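NUDIX hydrolase (Nitrosomonas europaea, PDB 2B0V) is a Nudix hydrolase of the NudJ subfamily that probably uses magnesium to hydrolyse nucleoside tri- and diphosphates and thiamine diphosphate. Local coordinates at residues 62-68 / 90-96; 11-15 / 51-56. One frame throughout, in Å; residues are numbered along the deposited sequence. Where two conformers were deposited one is given.

Interaction 1: 62-68 / 90-96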
ATOM      1  N   HIS A  62      -2.322  -0.710  12.386  1.00 14.07           N
ATOM      2  CA  HIS A  62      -1.197   0.146  12.754  1.00 13.78           C
ATOM      3  C   HIS A  62      -1.413   1.592  12.265  1.00 14.88           C
ATOM      4  O   HIS A  62      -1.867   1.786  11.153  1.00 15.23           O
ATOM      5  CB  HIS A  62       0.052  -0.366  12.031  1.00 14.87           C
ATOM      6  CG  HIS A  62       0.518  -1.715  12.461  1.00 15.72           C
ATOM      7  ND1 HIS A  62      -0.158  -2.885  12.164  1.00 16.18           N
ATOM      8  CD2 HIS A  62       1.606  -2.081  13.180  1.00 17.98           C
ATOM      9  CE1 HIS A  62       0.501  -3.907  12.688  1.00 18.49           C
ATOM     10  NE2 HIS A  62       1.593  -3.447  13.265  1.00 17.53           N
ATOM     11  N   SER A  63      -1.045   2.572  13.057  1.00 15.26           N
ATOM     12  CA  SER A  63      -1.064   3.958  12.568  0.60 16.12           C
ATOM     13  C   SER A  63       0.242   4.260  11.806  1.00 16.77           C
ATOM     14  O   SER A  63       1.327   3.805  12.168  1.00 16.86           O
ATOM     15  CB  SER A  63      -1.278   4.931  13.743  0.60 17.20           C
ATOM     16  OG  SER A  63      -0.260   4.755  14.694  0.60 19.79           O
ATOM     17  N   PHE A  64       0.117   5.070  10.748  1.00 15.66           N
ATOM     18  CA  PHE A  64       1.235   5.324   9.843  1.00 15.67           C
ATOM     19  C   PHE A  64       1.686   6.771   9.901  1.00 14.08           C
ATOM     20  O   PHE A  64       0.857   7.698  10.023  1.00 15.19           O
ATOM     21  CB  PHE A  64       0.743   4.994   8.441  1.00 17.48           C
ATOM     22  CG  PHE A  64       1.795   5.089   7.323  1.00 17.57           C
ATOM     23  CD1 PHE A  64       2.937   4.308   7.335  1.00 19.44           C
ATOM     24  CD2 PHE A  64       1.573   5.920   6.222  1.00 22.60           C
ATOM     25  CE1 PHE A  64       3.858   4.353   6.228  1.00 19.94           C
ATOM     26  CE2 PHE A  64       2.500   5.964   5.140  1.00 20.58           C
ATOM     27  CZ  PHE A  64       3.620   5.183   5.161  1.00 21.90           C
ATOM     28  N   LEU A  65       3.009   6.953   9.810  1.00 14.80           N
ATOM     29  CA  LEU A  65       3.629   8.261   9.648  1.00 16.11           C
ATOM     30  C   LEU A  65       4.338   8.308   8.294  1.00 16.58           C
ATOM     31  O   LEU A  65       5.432   7.770   8.155  1.00 15.35           O
ATOM     32  CB  LEU A  65       4.656   8.470  10.771  1.00 18.84           C
ATOM     33  CG  LEU A  65       5.178   9.875  11.059  1.00 21.34           C
ATOM     34  CD1 LEU A  65       4.134  10.697  11.805  1.00 24.07           C
ATOM     35  CD2 LEU A  65       6.447   9.764  11.926  1.00 24.29           C
ATOM     36  N   PRO A  66       3.700   8.921   7.283  1.00 17.63           N
ATOM     37  CA  PRO A  66       4.366   8.950   5.973  1.00 17.85           C
ATOM     38  C   PRO A  66       5.624   9.793   6.029  1.00 17.68           C
ATOM     39  O   PRO A  66       5.690  10.816   6.776  1.00 17.44           O
ATOM     40  CB  PRO A  66       3.314   9.559   5.011  1.00 18.40           C
ATOM     41  CG  PRO A  66       2.009   9.511   5.797  1.00 21.21           C
ATOM     42  CD  PRO A  66       2.391   9.602   7.271  1.00 19.81           C
ATOM     43  N   GLU A  67       6.635   9.352   5.293  1.00 15.72           N
ATOM     44  CA  GLU A  67       7.915  10.075   5.278  1.00 16.09           C
ATOM     45  C   GLU A  67       8.306  10.593   3.882  1.00 15.15           C
ATOM     46  O   GLU A  67       8.817  11.698   3.751  1.00 15.24           O
ATOM     47  CB  GLU A  67       9.008   9.193   5.847  1.00 16.28           C
ATOM     48  CG  GLU A  67       8.726   8.814   7.335  1.00 20.31           C
ATOM     49  CD  GLU A  67       9.778   7.892   7.925  1.00 27.12           C
ATOM     50  OE1 GLU A  67      10.051   6.813   7.359  1.00 29.99           O
ATOM     51  OE2 GLU A  67      10.320   8.239   8.989  1.00 30.61           O
ATOM     52  N   VAL A  68       8.164   9.721   2.869  1.00 14.68           N
ATOM     53  CA  VAL A  68       8.533  10.013   1.458  1.00 14.88           C
ATOM     54  C   VAL A  68       7.559   9.365   0.492  1.00 14.70           C
ATOM     55  O   VAL A  68       6.882   8.377   0.842  1.00 14.84           O
ATOM     56  CB  VAL A  68       9.947   9.488   1.089  1.00 15.85           C
ATOM     57  CG1 VAL A  68      11.045  10.223   1.867  1.00 16.36           C
ATOM     58  CG2 VAL A  68      10.072   7.958   1.253  1.00 15.59           C
ATOM     59  N   SER A  90       6.607   5.607   1.531  1.00 14.28           N
ATOM     60  CA  SER A  90       7.257   4.866   2.616  1.00 15.96           C
ATOM     61  C   SER A  90       7.128   5.680   3.907  1.00 16.04           C
ATOM     62  O   SER A  90       7.065   6.932   3.888  1.00 15.05           O
ATOM     63  CB  SER A  90       8.739   4.613   2.272  1.00 17.00           C
ATOM     64  OG  SER A  90       9.390   3.959   3.336  1.00 21.51           O
ATOM     65  N   GLY A  91       7.084   4.972   5.026  1.00 15.82           N
ATOM     66  CA  GLY A  91       7.040   5.640   6.307  1.00 16.54           C
ATOM     67  C   GLY A  91       7.139   4.648   7.438  1.00 18.03           C
ATOM     68  O   GLY A  91       7.404   3.449   7.219  1.00 18.14           O
ATOM     69  N   GLN A  92       6.944   5.161   8.643  1.00 17.23           N
ATOM     70  CA  GLN A  92       6.962   4.331   9.839  1.00 17.60           C
ATOM     71  C   GLN A  92       5.582   3.966  10.323  1.00 17.66           C
ATOM     72  O   GLN A  92       4.612   4.726  10.130  1.00 18.21           O
ATOM     73  CB  GLN A  92       7.612   5.087  10.965  1.00 18.39           C
ATOM     74  CG  GLN A  92       9.035   5.540  10.724  1.00 22.94           C
ATOM     75  CD  GLN A  92       9.576   6.304  11.924  1.00 26.61           C
ATOM     76  OE1 GLN A  92       9.542   5.806  13.052  1.00 28.89           O
ATOM     77  NE2 GLN A  92      10.057   7.531  11.690  1.00 28.79           N
ATOM     78  N   VAL A  93       5.509   2.848  11.030  1.00 15.97           N
ATOM     79  CA  VAL A  93       4.351   2.586  11.835  1.00 17.66           C
ATOM     80  C   VAL A  93       4.672   3.047  13.255  1.00 18.23           C
ATOM     81  O   VAL A  93       5.774   2.811  13.740  1.00 20.20           O
ATOM     82  CB  VAL A  93       3.846   1.119  11.717  1.00 18.82           C
ATOM     83  CG1 VAL A  93       3.042   0.962  10.399  1.00 18.41           C
ATOM     84  CG2 VAL A  93       4.973   0.111  11.867  1.00 19.22           C
ATOM     85  N   VAL A  94       3.720   3.731  13.886  1.00 17.15           N
ATOM     86  CA  VAL A  94       3.970   4.393  15.165  1.00 18.39           C
ATOM     87  C   VAL A  94       3.003   3.979  16.276  1.00 17.23           C
ATOM     88  O   VAL A  94       3.122   4.458  17.390  1.00 18.52           O
ATOM     89  CB  VAL A  94       3.922   5.917  15.021  1.00 18.55           C
ATOM     90  CG1 VAL A  94       4.990   6.402  14.059  1.00 21.47           C
ATOM     91  CG2 VAL A  94       2.526   6.381  14.575  1.00 18.72           C
ATOM     92  N   SER A  95       2.013   3.141  15.962  1.00 16.43           N
ATOM     93  CA  SER A  95       1.202   2.465  17.005  1.00 16.75           C
ATOM     94  C   SER A  95       0.557   1.215  16.439  1.00 16.20           C
ATOM     95  O   SER A  95       0.417   1.045  15.238  1.00 16.75           O
ATOM     96  CB  SER A  95       0.077   3.386  17.509  1.00 17.27           C
ATOM     97  OG  SER A  95      -0.982   3.404  16.571  1.00 24.14           O
ATOM     98  N   PHE A  96       0.185   0.318  17.341  1.00 15.37           N
ATOM     99  CA  PHE A  96      -0.541  -0.879  16.944  1.00 16.06           C
ATOM    100  C   PHE A  96      -1.513  -1.213  18.044  1.00 16.15           C
ATOM    101  O   PHE A  96      -1.160  -1.170  19.214  1.00 18.11           O
ATOM    102  CB  PHE A  96       0.421  -2.046  16.768  1.00 15.55           C
ATOM    103  CG  PHE A  96      -0.278  -3.366  16.524  1.00 14.19           C
ATOM    104  CD1 PHE A  96      -1.170  -3.499  15.476  1.00 14.84           C
ATOM    105  CD2 PHE A  96      -0.047  -4.451  17.351  1.00 16.60           C
ATOM    106  CE1 PHE A  96      -1.827  -4.695  15.198  1.00 14.59           C
ATOM    107  CE2 PHE A  96      -0.721  -5.675  17.109  1.00 16.50           C
ATOM    108  CZ  PHE A  96      -1.622  -5.785  16.024  1.00 14.50           C
TER
HETATM  109  O   HOH W   1      10.836   5.905   4.781  1.00 22.56           O
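A classic beta bulge sets Glu67 and Val68 opposite the single residue Ser90 across an antiparallel hairpin of the Nudix fold: Ser90 O accepts from Glu67 N at 2.8 Å and from Val68 N at 3.2 Å. The bulge turns the Glu67 side chain toward the partner strand, where it can be followed outward. Glu67 CB lies 3.6 Å from Ser90 O, and Glu67 CG passes Gly91 CA, where glycine has no side chain in the way. Beyond CG the chain is extended (chi2 178°), which carries the carboxylate along to Gln92. There OE1 accepts a hydrogen bond from a water that also meets Ser90 OG, while Glu67 OE2 takes a nearly straight bond of 2.8 Å from Gln92 NE2. The donor approaches from above the carboxylate plane, although OE2 lies close to the amide plane of Gln92. The opposite end of the ladder illustrates aromatic pairing at a non-hydrogen-bonded site. The rings of His62 and Phe96 form an offset stack, with centroids 4.3 Å apart and planes at 24°, while His62 ND1 bonds to Thr60 O. Phe96 CD1 sits over one imidazole face, 3.3 Å from His62 CE1.

Interaction 2: 11-15 / 51-56; sequences VAAVI and ACSREV
With SG anti to the backbone N (chi1 -176°), Cys52 sends its sulfur to Ala13, and Val56, whose CG1 is likewise anti to its N (chi1 176°), directs both methyls at the strand. This is helix-on-sheet packing inside a Nudix fold: helix 48-60, part of the Nudix box, lies across strand 8-17 at 67° between the short segments, their axes 7.5 Å apart at the closest. Val11, Ala13 and Ile15 supply the strand's side of the interface. Val11 straddles the helix at Ala51 and Cys52, CG1 meeting Ala51 CB while Val11 CG2 rests 3.7 Å from Cys52 CA and also touches the CG methylene of Glu55. The small Ala13 lets the helix come close: its CB is 3.8 Å from Cys52 SG and only 3.4 Å from Val56 CG2, a tight carbon pair. Farther along, Ile15 CD1 and Val56 CG1 meet tip to tip at 3.8 Å. Beside this seam Arg54 NH1 makes a salt bridge to Glu55 OE2, and the Arg54 guanidinium also pairs with Glu46 and Glu58. With no hydrogen bond between the segments, this face of the helix meets the strand through the fit of buried, largely apolar side chains.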
ATOM      1  N   VAL A  11      -3.603   4.266  -3.447  1.00 13.83           N
ATOM      2  CA  VAL A  11      -2.423   4.548  -2.615  1.00 14.34           C
ATOM      3  C   VAL A  11      -1.904   3.228  -2.038  1.00 15.17           C
ATOM      4  O   VAL A  11      -2.661   2.262  -1.913  1.00 15.09           O
ATOM      5  CB  VAL A  11      -2.763   5.492  -1.451  1.00 15.25           C
ATOM      6  CG1 VAL A  11      -3.148   6.857  -1.984  1.00 16.61           C
ATOM      7  CG2 VAL A  11      -3.889   4.868  -0.575  1.00 14.73           C
ATOM      8  N   ALA A  12      -0.619   3.192  -1.705  1.00 12.63           N
ATOM      9  CA  ALA A  12      -0.030   2.005  -1.117  1.00 12.46           C
ATOM     10  C   ALA A  12       1.141   2.411  -0.254  1.00 12.21           C
ATOM     11  O   ALA A  12       1.769   3.431  -0.513  1.00 14.12           O
ATOM     12  CB  ALA A  12       0.434   1.065  -2.223  1.00 13.35           C
ATOM     13  N   ALA A  13       1.422   1.634   0.792  1.00 12.35           N
ATOM     14  CA  ALA A  13       2.484   1.945   1.737  1.00 12.92           C
ATOM     15  C   ALA A  13       3.524   0.866   1.764  1.00 14.09           C
ATOM     16  O   ALA A  13       3.179  -0.322   1.947  1.00 14.21           O
ATOM     17  CB  ALA A  13       1.879   2.097   3.168  1.00 13.48           C
ATOM     18  N   VAL A  14       4.790   1.283   1.611  1.00 14.08           N
ATOM     19  CA  VAL A  14       5.943   0.439   1.824  1.00 15.35           C
ATOM     20  C   VAL A  14       6.434   0.709   3.230  1.00 15.31           C
ATOM     21  O   VAL A  14       6.927   1.810   3.524  1.00 15.75           O
ATOM     22  CB  VAL A  14       7.067   0.677   0.767  1.00 16.71           C
ATOM     23  CG1 VAL A  14       8.311  -0.162   1.102  1.00 16.00           C
ATOM     24  CG2 VAL A  14       6.556   0.320  -0.646  1.00 17.99           C
ATOM     25  N   ILE A  15       6.248  -0.281   4.106  1.00 15.29           N
ATOM     26  CA  ILE A  15       6.602  -0.136   5.526  1.00 16.68           C
ATOM     27  C   ILE A  15       7.658  -1.190   5.840  1.00 17.06           C
ATOM     28  O   ILE A  15       7.342  -2.368   5.909  1.00 15.28           O
ATOM     29  CB  ILE A  15       5.358  -0.350   6.423  1.00 16.10           C
ATOM     30  CG1 ILE A  15       4.293   0.721   6.116  1.00 17.61           C
ATOM     31  CG2 ILE A  15       5.768  -0.261   7.923  1.00 18.09           C
ATOM     32  CD1 ILE A  15       2.861   0.263   6.453  1.00 18.22           C
ATOM     33  N   ALA A  51      -4.971   9.491   2.618  1.00 14.16           N
ATOM     34  CA  ALA A  51      -5.580   8.226   2.132  1.00 13.91           C
ATOM     35  C   ALA A  51      -4.637   7.090   2.440  1.00 14.20           C
ATOM     36  O   ALA A  51      -5.064   5.991   2.829  1.00 14.61           O
ATOM     37  CB  ALA A  51      -5.771   8.290   0.638  1.00 14.59           C
ATOM     38  N   CYS A  52      -3.345   7.337   2.223  1.00 14.14           N
ATOM     39  CA  CYS A  52      -2.337   6.313   2.481  1.00 15.10           C
ATOM     40  C   CYS A  52      -2.346   5.920   3.970  1.00 14.53           C
ATOM     41  O   CYS A  52      -2.356   4.743   4.294  1.00 14.51           O
ATOM     42  CB  CYS A  52      -0.959   6.787   2.023  1.00 16.11           C
ATOM     43  SG  CYS A  52       0.306   5.462   2.216  1.00 18.03           S
ATOM     44  N   SER A  53      -2.356   6.918   4.858  1.00 13.43           N
ATOM     45  CA  SER A  53      -2.357   6.615   6.279  1.00 13.74           C
ATOM     46  C   SER A  53      -3.640   5.896   6.671  1.00 12.67           C
ATOM     47  O   SER A  53      -3.595   4.990   7.523  1.00 14.53           O
ATOM     48  CB  SER A  53      -2.207   7.890   7.086  1.00 14.58           C
ATOM     49  OG  SER A  53      -0.949   8.473   6.795  1.00 18.30           O
ATOM     50  N   ARG A  54      -4.760   6.300   6.089  1.00 12.07           N
ATOM     51  CA  ARG A  54      -6.063   5.687   6.392  1.00 12.99           C
ATOM     52  C   ARG A  54      -6.008   4.213   6.005  1.00 13.19           C
ATOM     53  O   ARG A  54      -6.428   3.355   6.776  1.00 13.41           O
ATOM     54  CB  ARG A  54      -7.171   6.367   5.621  1.00 13.71           C
ATOM     55  CG  ARG A  54      -8.512   5.648   5.761  1.00 13.93           C
ATOM     56  CD  ARG A  54      -9.645   6.356   5.025  1.00 14.93           C
ATOM     57  NE  ARG A  54      -9.354   6.583   3.603  1.00 16.62           N
ATOM     58  CZ  ARG A  54      -9.333   5.625   2.679  1.00 20.15           C
ATOM     59  NH1 ARG A  54      -9.569   4.355   3.014  1.00 20.36           N
ATOM     60  NH2 ARG A  54      -9.071   5.932   1.413  1.00 19.36           N
ATOM     61  N   GLU A  55      -5.479   3.915   4.811  1.00 12.94           N
ATOM     62  CA  GLU A  55      -5.412   2.530   4.379  1.00 14.88           C
ATOM     63  C   GLU A  55      -4.522   1.675   5.278  1.00 14.79           C
ATOM     64  O   GLU A  55      -4.895   0.535   5.591  1.00 15.67           O
ATOM     65  CB  GLU A  55      -4.979   2.454   2.926  1.00 16.27           C
ATOM     66  CG  GLU A  55      -6.093   2.842   1.885  1.00 18.13           C
ATOM     67  CD  GLU A  55      -7.349   1.969   1.911  1.00 22.90           C
ATOM     68  OE1 GLU A  55      -7.375   0.892   2.556  1.00 23.81           O
ATOM     69  OE2 GLU A  55      -8.342   2.375   1.270  1.00 23.75           O
ATOM     70  N   VAL A  56      -3.366   2.193   5.711  1.00 14.22           N
ATOM     71  CA  VAL A  56      -2.540   1.444   6.639  1.00 14.39           C
ATOM     72  C   VAL A  56      -3.306   1.106   7.916  1.00 13.31           C
ATOM     73  O   VAL A  56      -3.323  -0.061   8.352  1.00 13.26           O
ATOM     74  CB  VAL A  56      -1.225   2.169   6.988  1.00 14.48           C
ATOM     75  CG1 VAL A  56      -0.438   1.395   8.044  1.00 14.35           C
ATOM     76  CG2 VAL A  56      -0.402   2.379   5.684  1.00 12.79           C
TER

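In the fold
Interactions 1 and 2 show how a Nudix fold ties helix 48-60 to its mixed sheet through successive elements of the chain. Their centres are about 8 Å apart, and they come in series: along the chain, interaction 2 closes at residue 56, before interaction 1 opens at 62. Helix 48-60 leads directly into strand 62-77, while strand 82-96 runs parallel to strand 8-17 in the same sheet. The two contacts also touch: Phe64 and Pro66 of the hairpin pack against Ser53, and Ser90 OG probably bonds to Val14 O. The Nudix-box helix thus packs on both strand 8-17 and the start of strand 62-77, so that the two contacts share one core.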